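Local coordinates for cell division control protein Cdc48 (Mycobacterium smegmatis, PDB 5E7P) that probably binds and hydrolyses ATP as a member of the AAA ATPase family, with ADP bound in two nucleotide pockets, at residues Thr395-Leu400 against Asp420-Phe425; Leu430-Arg435 against Thr464-Leu469; Gly416-His421 against Ala457-Ala462. All blocks are in the same frame, centred on the assembly; numbering follows the deposited sequence.

All three contacts join parts of one small group of helices, probably the lid that follows the first ATPase core, and their centres lie about 10 to 12 Å apart. Contact 1 is buried, with a charged group packed face-on against the backbone of the turn between helices 415-420 and 427-448 and a weak water link. Contact 2 is partly buried and without hydrogen bonds, one isoleucine of a loop resting on helix 427-448. Contact 3, also partly buried, its centre about 21 Å from that of the chain, pairs helices 415-420 and 456-462 through an apolar contact beside two acids. Contacts 1 and 3 share Asp420 and His421; Phe425 of contact 1 packs on Val433 and Pro468 of contact 2.

Contact 1 (Thr395-Leu400 against Asp420-Phe425); sequences TARRSL and DHTPGF
Arg397 and the turn at Thr422-Phe425 account for this contact, in which polar and packing interactions meet on one guanidinium. The packing is face-on: Thr422 O lies 2.9 Å above the guanidinium plane and Pro423 CA 3.6 Å above it on the same face, both offset toward the rim. Because Thr422 O sits over the face, its 3.0 Å separation from Arg397 NE has a poor angle and makes no hydrogen bond. A bend at chi3 (-65°) carries NE and the guanidinium over Thr422 O and Pro423. Nearer the backbone, Arg397 CD approaches Phe425 CB at 4.2 Å. The direct hydrogen bonds go outside the two segments: Arg397 NE and NH2 are both directed at Ala419 O, near the end of helix 415-420, and NH1 reaches Pro392 O weakly. Across the contact, a water that donates to Phe425 O at 2.6 Å also accepts a long, weak bond from Arg397 NH1. Within the loop, Phe425 N bonds to Thr422 O at 3.3 Å, closing a type II turn with Gly424 at positive phi, while the Thr422 hydroxyl is shared between Ile418 O and Ala419 O. Electrostatics are looser, with Arg397 NH2 5.5 Å from Asp420 OD1. The arginine thus ties helix 394-404 to the end of helix 415-420 and the turn leading into helix 427-448, on whose Leu430 Thr422 packs.

Contact 2 (Leu430-Arg435 against Thr464-Leu469); sequences LAAVVR and TVIRPL
Ala432, which meets Ile466 across this contact, also lies against a flat group of its own helix: its CA is 3.6 Å above one face of the Arg435 guanidinium, offset toward the rim. A second flat group, the ring of Phe425, spans both segments, its CE2 meeting Val433 CG2 and its CE1 meeting Pro468 CG. The setting is consistent with the helical lid that follows the RecA-like core in AAA proteins. Here helix 427-448 is approached by the loop that leaves helix 456-462, and the CA atoms come closest between Val433 and Ile466, at 6.2 Å. No hydrogen bond crosses; the contact is van der Waals packing of one isoleucine against two side chains and the helix backbone. Ile466 points toward the helix and straddles two consecutive residues. With its CG2 anti to the backbone N and its CG1 beside it (chi1 -61°), the two branches divide the work: CG2 meets the side chains, while CG1 and CD1 lie along the backbone. Further along the loop, Leu469 N is bonded to Asp429 OD1 of the same helix, and Arg467 is anchored through Trp55 O and Gly136 O. The methyl CG2 of Ile466 lies 3.9 Å from Val433 CG2 and 4.2 Å from Ala432 CB, whereas Ile466 CD1 comes to 4.0 Å from Ala432 O.

Contact 3 (Gly416-His421 against Ala457-Ala462); sequences GDIADH and ADLEGA
Ile418 and Glu460 mark the closest backbone approach, their CA atoms 6.8 Å apart, between two short helices that run almost parallel. The axes of 416-420 and 457-462 differ in direction by 6° and come no nearer than 10.4 Å, so side chains must span the gap. Ile418 does most of this. Its chi1 and chi2, both -60°, bring the bent CG1-CD1 branch against the other helix, where CD1 lies 3.8 Å from Leu459 CB and 3.9 Å from Glu460 N. The isoleucine and leucine side chains cross at about a right angle. His456 of the same helix and Leu401 of helix 394-404 also touch Ile418, in what is probably the lid. Beside this apolar contact, Asp417 and Glu460 approach with their carboxylates: OD2 of Asp417 is 3.9 Å from OE2 of Glu460, the two planes turned 71° apart. His421 stands farther off, its NE2 6.1 Å from Glu460 OE2. Two acids this close would be expected to repel when both are charged, which might raise the proton affinity of one of them; the favourable contact across the two segments is the packing of Ile418 on Leu459 and the adjoining Glu460 backbone.

Contact 1 (Thr395-Leu400 against Asp420-Phe425)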
ATOM      1  N   THR A 395      -9.091  10.209 -12.967  1.00 32.51           N
ATOM      2  CA  THR A 395      -9.989   9.772 -14.031  1.00 34.11           C
ATOM      3  C   THR A 395     -10.397   8.314 -13.841  1.00 33.30           C
ATOM      4  O   THR A 395     -11.583   7.974 -13.897  1.00 35.35           O
ATOM      5  CB  THR A 395      -9.339   9.929 -15.416  1.00 31.94           C
ATOM      6  OG1 THR A 395      -8.911  11.285 -15.592  1.00 36.64           O
ATOM      7  CG2 THR A 395     -10.329   9.571 -16.504  1.00 27.96           C
ATOM      8  N   ALA A 396      -9.407   7.458 -13.613  1.00 28.38           N
ATOM      9  CA  ALA A 396      -9.656   6.039 -13.386  1.00 27.07           C
ATOM     10  C   ALA A 396     -10.526   5.810 -12.151  1.00 29.10           C
ATOM     11  O   ALA A 396     -11.373   4.917 -12.135  1.00 32.04           O
ATOM     12  CB  ALA A 396      -8.342   5.284 -13.263  1.00 22.94           C
ATOM     13  N   ARG A 397     -10.319   6.624 -11.120  1.00 28.14           N
ATOM     14  CA  ARG A 397     -11.112   6.511  -9.901  1.00 29.17           C
ATOM     15  C   ARG A 397     -12.586   6.825 -10.153  1.00 31.67           C
ATOM     16  O   ARG A 397     -13.470   6.172  -9.598  1.00 31.47           O
ATOM     17  CB  ARG A 397     -10.547   7.397  -8.784  1.00 25.28           C
ATOM     18  CG  ARG A 397      -9.180   6.952  -8.286  1.00 22.35           C
ATOM     19  CD  ARG A 397      -8.830   7.560  -6.934  1.00 20.82           C
ATOM     20  NE  ARG A 397      -8.688   9.014  -6.972  1.00 19.93           N
ATOM     21  CZ  ARG A 397      -7.573   9.648  -7.322  1.00 21.16           C
ATOM     22  NH1 ARG A 397      -6.497   8.961  -7.682  1.00 19.14           N
ATOM     23  NH2 ARG A 397      -7.532  10.971  -7.321  1.00 23.05           N
ATOM     24  N   ARG A 398     -12.849   7.820 -10.993  1.00 33.80           N
ATOM     25  CA  ARG A 398     -14.222   8.158 -11.343  1.00 35.09           C
ATOM     26  C   ARG A 398     -14.868   7.020 -12.127  1.00 34.91           C
ATOM     27  O   ARG A 398     -16.048   6.721 -11.940  1.00 35.48           O
ATOM     28  CB  ARG A 398     -14.291   9.469 -12.133  1.00 37.63           C
ATOM     29  CG  ARG A 398     -15.692   9.806 -12.620  1.00 40.12           C
ATOM     30  CD  ARG A 398     -15.857  11.281 -12.917  1.00 44.14           C
ATOM     31  NE  ARG A 398     -17.230  11.594 -13.305  1.00 48.95           N
ATOM     32  CZ  ARG A 398     -17.720  12.826 -13.405  1.00 51.66           C
ATOM     33  NH1 ARG A 398     -16.951  13.874 -13.141  1.00 50.54           N
ATOM     34  NH2 ARG A 398     -18.986  13.007 -13.762  1.00 54.75           N
ATOM     35  N   SER A 399     -14.087   6.381 -12.994  1.00 35.18           N
ATOM     36  CA  SER A 399     -14.561   5.221 -13.744  1.00 37.52           C
ATOM     37  C   SER A 399     -14.946   4.081 -12.805  1.00 38.51           C
ATOM     38  O   SER A 399     -15.951   3.400 -13.011  1.00 39.78           O
ATOM     39  CB  SER A 399     -13.496   4.739 -14.733  1.00 38.01           C
ATOM     40  OG  SER A 399     -13.326   5.653 -15.802  1.00 41.91           O
ATOM     41  N   LEU A 400     -14.139   3.880 -11.770  1.00 37.05           N
ATOM     42  CA  LEU A 400     -14.394   2.827 -10.800  1.00 36.50           C
ATOM     43  C   LEU A 400     -15.655   3.102  -9.981  1.00 37.26           C
ATOM     44  O   LEU A 400     -16.459   2.199  -9.749  1.00 37.65           O
ATOM     45  CB  LEU A 400     -13.183   2.646  -9.882  1.00 34.39           C
ATOM     46  CG  LEU A 400     -11.934   2.080 -10.561  1.00 35.04           C
ATOM     47  CD1 LEU A 400     -10.742   2.112  -9.618  1.00 33.62           C
ATOM     48  CD2 LEU A 400     -12.189   0.663 -11.056  1.00 34.89           C
ATOM     49  N   ASP A 420     -11.481  13.245  -7.130  1.00 37.10           N
ATOM     50  CA  ASP A 420     -10.426  14.232  -6.925  1.00 40.33           C
ATOM     51  C   ASP A 420      -9.917  14.233  -5.489  1.00 42.22           C
ATOM     52  O   ASP A 420      -8.784  14.633  -5.229  1.00 45.17           O
ATOM     53  CB  ASP A 420     -10.914  15.634  -7.301  1.00 42.24           C
ATOM     54  CG  ASP A 420     -10.868  15.891  -8.796  1.00 45.35           C
ATOM     55  OD1 ASP A 420      -9.956  15.365  -9.471  1.00 45.71           O
ATOM     56  OD2 ASP A 420     -11.740  16.632  -9.296  1.00 48.05           O
ATOM     57  N   HIS A 421     -10.757  13.783  -4.560  1.00 40.57           N
ATOM     58  CA  HIS A 421     -10.417  13.822  -3.141  1.00 40.96           C
ATOM     59  C   HIS A 421     -10.046  12.456  -2.574  1.00 40.03           C
ATOM     60  O   HIS A 421     -10.080  12.246  -1.359  1.00 40.56           O
ATOM     61  CB  HIS A 421     -11.552  14.454  -2.331  1.00 43.57           C
ATOM     62  CG  HIS A 421     -11.628  15.944  -2.463  1.00 47.12           C
ATOM     63  ND1 HIS A 421     -11.859  16.574  -3.668  1.00 49.66           N
ATOM     64  CD2 HIS A 421     -11.489  16.929  -1.545  1.00 48.70           C
ATOM     65  CE1 HIS A 421     -11.866  17.882  -3.484  1.00 51.54           C
ATOM     66  NE2 HIS A 421     -11.644  18.124  -2.205  1.00 52.20           N
ATOM     67  N   THR A 422      -9.690  11.529  -3.456  1.00 36.65           N
ATOM     68  CA  THR A 422      -9.234  10.214  -3.020  1.00 33.06           C
ATOM     69  C   THR A 422      -7.918   9.763  -3.658  1.00 29.27           C
ATOM     70  O   THR A 422      -7.838   8.644  -4.157  1.00 28.59           O
ATOM     71  CB  THR A 422     -10.296   9.125  -3.302  1.00 34.24           C
ATOM     72  OG1 THR A 422     -10.700   9.187  -4.677  1.00 35.02           O
ATOM     73  CG2 THR A 422     -11.510   9.310  -2.408  1.00 35.07           C
ATOM     74  N   PRO A 423      -6.879  10.617  -3.646  1.00 28.36           N
ATOM     75  CA  PRO A 423      -5.630  10.088  -4.199  1.00 26.82           C
ATOM     76  C   PRO A 423      -5.050   9.029  -3.263  1.00 27.65           C
ATOM     77  O   PRO A 423      -5.284   9.082  -2.055  1.00 28.31           O
ATOM     78  CB  PRO A 423      -4.725  11.318  -4.247  1.00 27.85           C
ATOM     79  CG  PRO A 423      -5.206  12.163  -3.115  1.00 29.91           C
ATOM     80  CD  PRO A 423      -6.697  11.959  -3.060  1.00 30.08           C
ATOM     81  N   GLY A 424      -4.321   8.070  -3.822  1.00 27.87           N
ATOM     82  CA  GLY A 424      -3.780   6.976  -3.038  1.00 26.84           C
ATOM     83  C   GLY A 424      -4.799   5.886  -2.761  1.00 26.77           C
ATOM     84  O   GLY A 424      -4.486   4.882  -2.120  1.00 27.06           O
ATOM     85  N   PHE A 425      -6.024   6.085  -3.242  1.00 24.55           N
ATOM     86  CA  PHE A 425      -7.085   5.096  -3.075  1.00 24.82           C
ATOM     87  C   PHE A 425      -7.026   4.003  -4.139  1.00 27.27           C
ATOM     88  O   PHE A 425      -6.519   4.220  -5.237  1.00 26.53           O
ATOM     89  CB  PHE A 425      -8.458   5.767  -3.125  1.00 22.34           C
ATOM     90  CG  PHE A 425      -8.940   6.264  -1.798  1.00 20.20           C
ATOM     91  CD1 PHE A 425      -8.216   7.207  -1.088  1.00 20.59           C
ATOM     92  CD2 PHE A 425     -10.135   5.808  -1.272  1.00 19.14           C
ATOM     93  CE1 PHE A 425      -8.669   7.671   0.133  1.00 21.78           C
ATOM     94  CE2 PHE A 425     -10.594   6.267  -0.054  1.00 20.78           C
ATOM     95  CZ  PHE A 425      -9.860   7.200   0.652  1.00 22.44           C
TER
HETATM   96  O   HOH W   1      -5.200   6.065  -6.481  1.00 40.35           O

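Contact 2 (Leu430-Arg435 against Thr464-Leu469)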
ATOM      1  N   LEU A 430     -12.443   2.347  -2.508  1.00 28.62           N
ATOM      2  CA  LEU A 430     -13.586   3.006  -3.130  1.00 26.39           C
ATOM      3  C   LEU A 430     -14.861   2.199  -2.918  1.00 27.12           C
ATOM      4  O   LEU A 430     -15.936   2.762  -2.696  1.00 26.83           O
ATOM      5  CB  LEU A 430     -13.331   3.215  -4.625  1.00 25.66           C
ATOM      6  CG  LEU A 430     -12.169   4.145  -4.982  1.00 25.34           C
ATOM      7  CD1 LEU A 430     -11.808   4.027  -6.454  1.00 25.11           C
ATOM      8  CD2 LEU A 430     -12.513   5.588  -4.629  1.00 25.13           C
ATOM      9  N   ALA A 431     -14.733   0.876  -2.980  1.00 25.97           N
ATOM     10  CA  ALA A 431     -15.853  -0.012  -2.698  1.00 26.53           C
ATOM     11  C   ALA A 431     -16.309   0.168  -1.254  1.00 29.02           C
ATOM     12  O   ALA A 431     -17.505   0.255  -0.978  1.00 31.70           O
ATOM     13  CB  ALA A 431     -15.469  -1.458  -2.961  1.00 24.40           C
ATOM     14  N   ALA A 432     -15.346   0.235  -0.339  1.00 29.43           N
ATOM     15  CA  ALA A 432     -15.639   0.464   1.073  1.00 29.27           C
ATOM     16  C   ALA A 432     -16.261   1.843   1.281  1.00 30.61           C
ATOM     17  O   ALA A 432     -17.145   2.017   2.119  1.00 31.28           O
ATOM     18  CB  ALA A 432     -14.381   0.318   1.908  1.00 27.29           C
ATOM     19  N   VAL A 433     -15.791   2.821   0.514  1.00 31.87           N
ATOM     20  CA  VAL A 433     -16.366   4.162   0.542  1.00 33.13           C
ATOM     21  C   VAL A 433     -17.844   4.115   0.174  1.00 33.69           C
ATOM     22  O   VAL A 433     -18.679   4.736   0.831  1.00 34.73           O
ATOM     23  CB  VAL A 433     -15.618   5.118  -0.415  1.00 32.09           C
ATOM     24  CG1 VAL A 433     -16.424   6.385  -0.655  1.00 31.99           C
ATOM     25  CG2 VAL A 433     -14.237   5.456   0.141  1.00 31.56           C
ATOM     26  N   VAL A 434     -18.164   3.352  -0.868  1.00 31.76           N
ATOM     27  CA  VAL A 434     -19.538   3.229  -1.340  1.00 32.26           C
ATOM     28  C   VAL A 434     -20.422   2.464  -0.352  1.00 36.43           C
ATOM     29  O   VAL A 434     -21.574   2.840  -0.124  1.00 38.29           O
ATOM     30  CB  VAL A 434     -19.595   2.582  -2.742  1.00 30.83           C
ATOM     31  CG1 VAL A 434     -21.026   2.254  -3.131  1.00 31.38           C
ATOM     32  CG2 VAL A 434     -18.961   3.503  -3.775  1.00 28.87           C
ATOM     33  N   ARG A 435     -19.881   1.403   0.241  1.00 37.15           N
ATOM     34  CA  ARG A 435     -20.622   0.641   1.244  1.00 41.10           C
ATOM     35  C   ARG A 435     -20.980   1.516   2.438  1.00 45.02           C
ATOM     36  O   ARG A 435     -22.095   1.443   2.959  1.00 47.51           O
ATOM     37  CB  ARG A 435     -19.833  -0.588   1.710  1.00 41.52           C
ATOM     38  CG  ARG A 435     -19.618  -1.638   0.631  1.00 42.55           C
ATOM     39  CD  ARG A 435     -19.283  -3.000   1.224  1.00 44.05           C
ATOM     40  NE  ARG A 435     -18.131  -2.946   2.116  1.00 44.13           N
ATOM     41  CZ  ARG A 435     -16.868  -3.041   1.711  1.00 42.34           C
ATOM     42  NH1 ARG A 435     -16.595  -3.190   0.422  1.00 40.15           N
ATOM     43  NH2 ARG A 435     -15.880  -2.984   2.595  1.00 42.52           N
ATOM     44  N   THR A 464     -14.548  10.548   5.748  1.00 38.03           N
ATOM     45  CA  THR A 464     -14.094  10.902   7.089  1.00 38.64           C
ATOM     46  C   THR A 464     -13.820   9.672   7.955  1.00 40.83           C
ATOM     47  O   THR A 464     -13.249   9.792   9.039  1.00 43.77           O
ATOM     48  CB  THR A 464     -15.108  11.809   7.820  1.00 39.07           C
ATOM     49  OG1 THR A 464     -16.265  11.045   8.182  1.00 40.69           O
ATOM     50  CG2 THR A 464     -15.520  12.985   6.938  1.00 36.11           C
ATOM     51  N   VAL A 465     -14.224   8.493   7.483  1.00 39.65           N
ATOM     52  CA  VAL A 465     -14.074   7.270   8.275  1.00 40.48           C
ATOM     53  C   VAL A 465     -13.380   6.110   7.552  1.00 39.76           C
ATOM     54  O   VAL A 465     -12.974   5.136   8.186  1.00 40.31           O
ATOM     55  CB  VAL A 465     -15.432   6.768   8.814  1.00 41.76           C
ATOM     56  CG1 VAL A 465     -15.981   7.728   9.857  1.00 42.58           C
ATOM     57  CG2 VAL A 465     -16.423   6.574   7.673  1.00 42.01           C
ATOM     58  N   ILE A 466     -13.245   6.207   6.234  1.00 37.94           N
ATOM     59  CA  ILE A 466     -12.638   5.122   5.464  1.00 37.89           C
ATOM     60  C   ILE A 466     -11.153   5.357   5.201  1.00 38.52           C
ATOM     61  O   ILE A 466     -10.776   6.298   4.505  1.00 39.43           O
ATOM     62  CB  ILE A 466     -13.358   4.901   4.122  1.00 38.27           C
ATOM     63  CG1 ILE A 466     -14.821   4.525   4.359  1.00 40.69           C
ATOM     64  CG2 ILE A 466     -12.651   3.821   3.314  1.00 36.50           C
ATOM     65  CD1 ILE A 466     -15.002   3.304   5.236  1.00 40.88           C
ATOM     66  N   ARG A 467     -10.313   4.491   5.759  1.00 37.56           N
ATOM     67  CA  ARG A 467      -8.879   4.585   5.529  1.00 34.28           C
ATOM     68  C   ARG A 467      -8.472   3.802   4.290  1.00 31.39           C
ATOM     69  O   ARG A 467      -8.779   2.614   4.172  1.00 30.31           O
ATOM     70  CB  ARG A 467      -8.091   4.079   6.740  1.00 32.17           C
ATOM     71  CG  ARG A 467      -6.586   4.161   6.541  1.00 30.06           C
ATOM     72  CD  ARG A 467      -5.810   3.751   7.775  1.00 28.86           C
ATOM     73  NE  ARG A 467      -5.922   2.324   8.068  1.00 31.75           N
ATOM     74  CZ  ARG A 467      -5.177   1.693   8.972  1.00 31.80           C
ATOM     75  NH1 ARG A 467      -4.265   2.363   9.659  1.00 31.74           N
ATOM     76  NH2 ARG A 467      -5.339   0.393   9.184  1.00 31.39           N
ATOM     77  N   PRO A 468      -7.781   4.471   3.355  1.00 28.12           N
ATOM     78  CA  PRO A 468      -7.241   3.787   2.179  1.00 24.30           C
ATOM     79  C   PRO A 468      -6.221   2.737   2.596  1.00 23.48           C
ATOM     80  O   PRO A 468      -5.453   2.962   3.535  1.00 21.92           O
ATOM     81  CB  PRO A 468      -6.562   4.912   1.391  1.00 22.50           C
ATOM     82  CG  PRO A 468      -6.320   5.992   2.391  1.00 25.17           C
ATOM     83  CD  PRO A 468      -7.451   5.906   3.365  1.00 26.94           C
ATOM     84  N   LEU A 469      -6.233   1.602   1.902  1.00 25.35           N
ATOM     85  CA  LEU A 469      -5.341   0.483   2.191  1.00 26.06           C
ATOM     86  C   LEU A 469      -3.875   0.914   2.136  1.00 27.07           C
ATOM     87  O   LEU A 469      -3.030   0.374   2.845  1.00 26.74           O
ATOM     88  CB  LEU A 469      -5.600  -0.652   1.197  1.00 27.13           C
ATOM     89  CG  LEU A 469      -5.631  -2.086   1.726  1.00 29.65           C
ATOM     90  CD1 LEU A 469      -6.551  -2.190   2.929  1.00 32.88           C
ATOM     91  CD2 LEU A 469      -6.075  -3.040   0.628  1.00 27.53           C
TER

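Contact 3 (Gly416-His421 against Ala457-Ala462)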
ATOM      1  N   GLY A 416     -16.858  13.269  -9.712  1.00 43.74           N
ATOM      2  CA  GLY A 416     -15.597  13.895 -10.066  1.00 42.21           C
ATOM      3  C   GLY A 416     -14.911  14.481  -8.849  1.00 42.80           C
ATOM      4  O   GLY A 416     -13.688  14.423  -8.721  1.00 43.27           O
ATOM      5  N   ASP A 417     -15.710  15.043  -7.948  1.00 43.66           N
ATOM      6  CA  ASP A 417     -15.197  15.638  -6.719  1.00 43.30           C
ATOM      7  C   ASP A 417     -14.707  14.562  -5.753  1.00 40.98           C
ATOM      8  O   ASP A 417     -13.687  14.731  -5.085  1.00 39.06           O
ATOM      9  CB  ASP A 417     -16.274  16.499  -6.056  1.00 45.36           C
ATOM     10  CG  ASP A 417     -15.833  17.054  -4.717  1.00 49.21           C
ATOM     11  OD1 ASP A 417     -15.018  18.001  -4.703  1.00 50.08           O
ATOM     12  OD2 ASP A 417     -16.306  16.546  -3.677  1.00 50.98           O
ATOM     13  N   ILE A 418     -15.440  13.455  -5.685  1.00 39.72           N
ATOM     14  CA  ILE A 418     -15.052  12.331  -4.841  1.00 36.34           C
ATOM     15  C   ILE A 418     -13.766  11.684  -5.351  1.00 34.17           C
ATOM     16  O   ILE A 418     -12.896  11.314  -4.565  1.00 33.40           O
ATOM     17  CB  ILE A 418     -16.165  11.275  -4.761  1.00 33.84           C
ATOM     18  CG1 ILE A 418     -17.436  11.897  -4.184  1.00 33.60           C
ATOM     19  CG2 ILE A 418     -15.720  10.089  -3.912  1.00 33.02           C
ATOM     20  CD1 ILE A 418     -17.258  12.458  -2.791  1.00 33.05           C
ATOM     21  N   ALA A 419     -13.647  11.562  -6.670  1.00 32.93           N
ATOM     22  CA  ALA A 419     -12.440  11.022  -7.288  1.00 31.99           C
ATOM     23  C   ALA A 419     -11.243  11.940  -7.055  1.00 34.84           C
ATOM     24  O   ALA A 419     -10.130  11.475  -6.810  1.00 36.52           O
ATOM     25  CB  ALA A 419     -12.657  10.801  -8.776  1.00 30.88           C
ATOM     26  N   ASP A 420     -11.481  13.245  -7.130  1.00 37.10           N
ATOM     27  CA  ASP A 420     -10.426  14.232  -6.925  1.00 40.33           C
ATOM     28  C   ASP A 420      -9.917  14.233  -5.489  1.00 42.22           C
ATOM     29  O   ASP A 420      -8.784  14.633  -5.229  1.00 45.17           O
ATOM     30  CB  ASP A 420     -10.914  15.634  -7.301  1.00 42.24           C
ATOM     31  CG  ASP A 420     -10.868  15.891  -8.796  1.00 45.35           C
ATOM     32  OD1 ASP A 420      -9.956  15.365  -9.471  1.00 45.71           O
ATOM     33  OD2 ASP A 420     -11.740  16.632  -9.296  1.00 48.05           O
ATOM     34  N   HIS A 421     -10.757  13.783  -4.560  1.00 40.57           N
ATOM     35  CA  HIS A 421     -10.417  13.822  -3.141  1.00 40.96           C
ATOM     36  C   HIS A 421     -10.046  12.456  -2.574  1.00 40.03           C
ATOM     37  O   HIS A 421     -10.080  12.246  -1.359  1.00 40.56           O
ATOM     38  CB  HIS A 421     -11.552  14.454  -2.331  1.00 43.57           C
ATOM     39  CG  HIS A 421     -11.628  15.944  -2.463  1.00 47.12           C
ATOM     40  ND1 HIS A 421     -11.859  16.574  -3.668  1.00 49.66           N
ATOM     41  CD2 HIS A 421     -11.489  16.929  -1.545  1.00 48.70           C
ATOM     42  CE1 HIS A 421     -11.866  17.882  -3.484  1.00 51.54           C
ATOM     43  NE2 HIS A 421     -11.644  18.124  -2.205  1.00 52.20           N
ATOM     44  N   ALA A 457     -23.414  13.923  -0.124  1.00 50.71           N
ATOM     45  CA  ALA A 457     -23.110  14.058   1.295  1.00 51.01           C
ATOM     46  C   ALA A 457     -22.641  12.738   1.904  1.00 50.96           C
ATOM     47  O   ALA A 457     -21.747  12.719   2.750  1.00 50.72           O
ATOM     48  CB  ALA A 457     -24.325  14.585   2.044  1.00 52.42           C
ATOM     49  N   ASP A 458     -23.243  11.640   1.460  1.00 51.84           N
ATOM     50  CA  ASP A 458     -22.928  10.315   1.985  1.00 51.15           C
ATOM     51  C   ASP A 458     -21.514   9.876   1.625  1.00 49.13           C
ATOM     52  O   ASP A 458     -20.782   9.361   2.469  1.00 46.13           O
ATOM     53  CB  ASP A 458     -23.933   9.289   1.465  1.00 51.71           C
ATOM     54  CG  ASP A 458     -25.363   9.682   1.756  1.00 53.85           C
ATOM     55  OD1 ASP A 458     -25.614  10.268   2.830  1.00 55.32           O
ATOM     56  OD2 ASP A 458     -26.238   9.408   0.908  1.00 54.66           O
ATOM     57  N   LEU A 459     -21.140  10.076   0.365  1.00 50.17           N
ATOM     58  CA  LEU A 459     -19.815   9.693  -0.104  1.00 49.73           C
ATOM     59  C   LEU A 459     -18.742  10.555   0.547  1.00 50.91           C
ATOM     60  O   LEU A 459     -17.704  10.049   0.971  1.00 51.22           O
ATOM     61  CB  LEU A 459     -19.726   9.794  -1.627  1.00 48.87           C
ATOM     62  CG  LEU A 459     -20.703   8.916  -2.412  1.00 49.32           C
ATOM     63  CD1 LEU A 459     -20.383   8.954  -3.894  1.00 48.95           C
ATOM     64  CD2 LEU A 459     -20.686   7.485  -1.897  1.00 48.68           C
ATOM     65  N   GLU A 460     -19.000  11.855   0.628  1.00 53.06           N
ATOM     66  CA  GLU A 460     -18.067  12.775   1.263  1.00 54.46           C
ATOM     67  C   GLU A 460     -17.952  12.489   2.757  1.00 51.61           C
ATOM     68  O   GLU A 460     -16.872  12.597   3.338  1.00 49.32           O
ATOM     69  CB  GLU A 460     -18.489  14.226   1.028  1.00 60.29           C
ATOM     70  CG  GLU A 460     -17.567  15.249   1.669  1.00 65.55           C
ATOM     71  CD  GLU A 460     -17.782  16.647   1.125  1.00 70.60           C
ATOM     72  OE1 GLU A 460     -18.621  17.385   1.688  1.00 72.49           O
ATOM     73  OE2 GLU A 460     -17.113  17.003   0.131  1.00 72.24           O
ATOM     74  N   GLY A 461     -19.073  12.120   3.373  1.00 50.56           N
ATOM     75  CA  GLY A 461     -19.087  11.750   4.776  1.00 48.93           C
ATOM     76  C   GLY A 461     -18.333  10.454   5.011  1.00 45.92           C
ATOM     77  O   GLY A 461     -17.722  10.256   6.062  1.00 44.65           O
ATOM     78  N   ALA A 462     -18.373   9.571   4.018  1.00 42.84           N
ATOM     79  CA  ALA A 462     -17.673   8.295   4.088  1.00 40.40           C
ATOM     80  C   ALA A 462     -16.163   8.506   4.145  1.00 39.12           C
ATOM     81  O   ALA A 462     -15.444   7.736   4.780  1.00 38.73           O
ATOM     82  CB  ALA A 462     -18.041   7.425   2.894  1.00 39.38           C
TER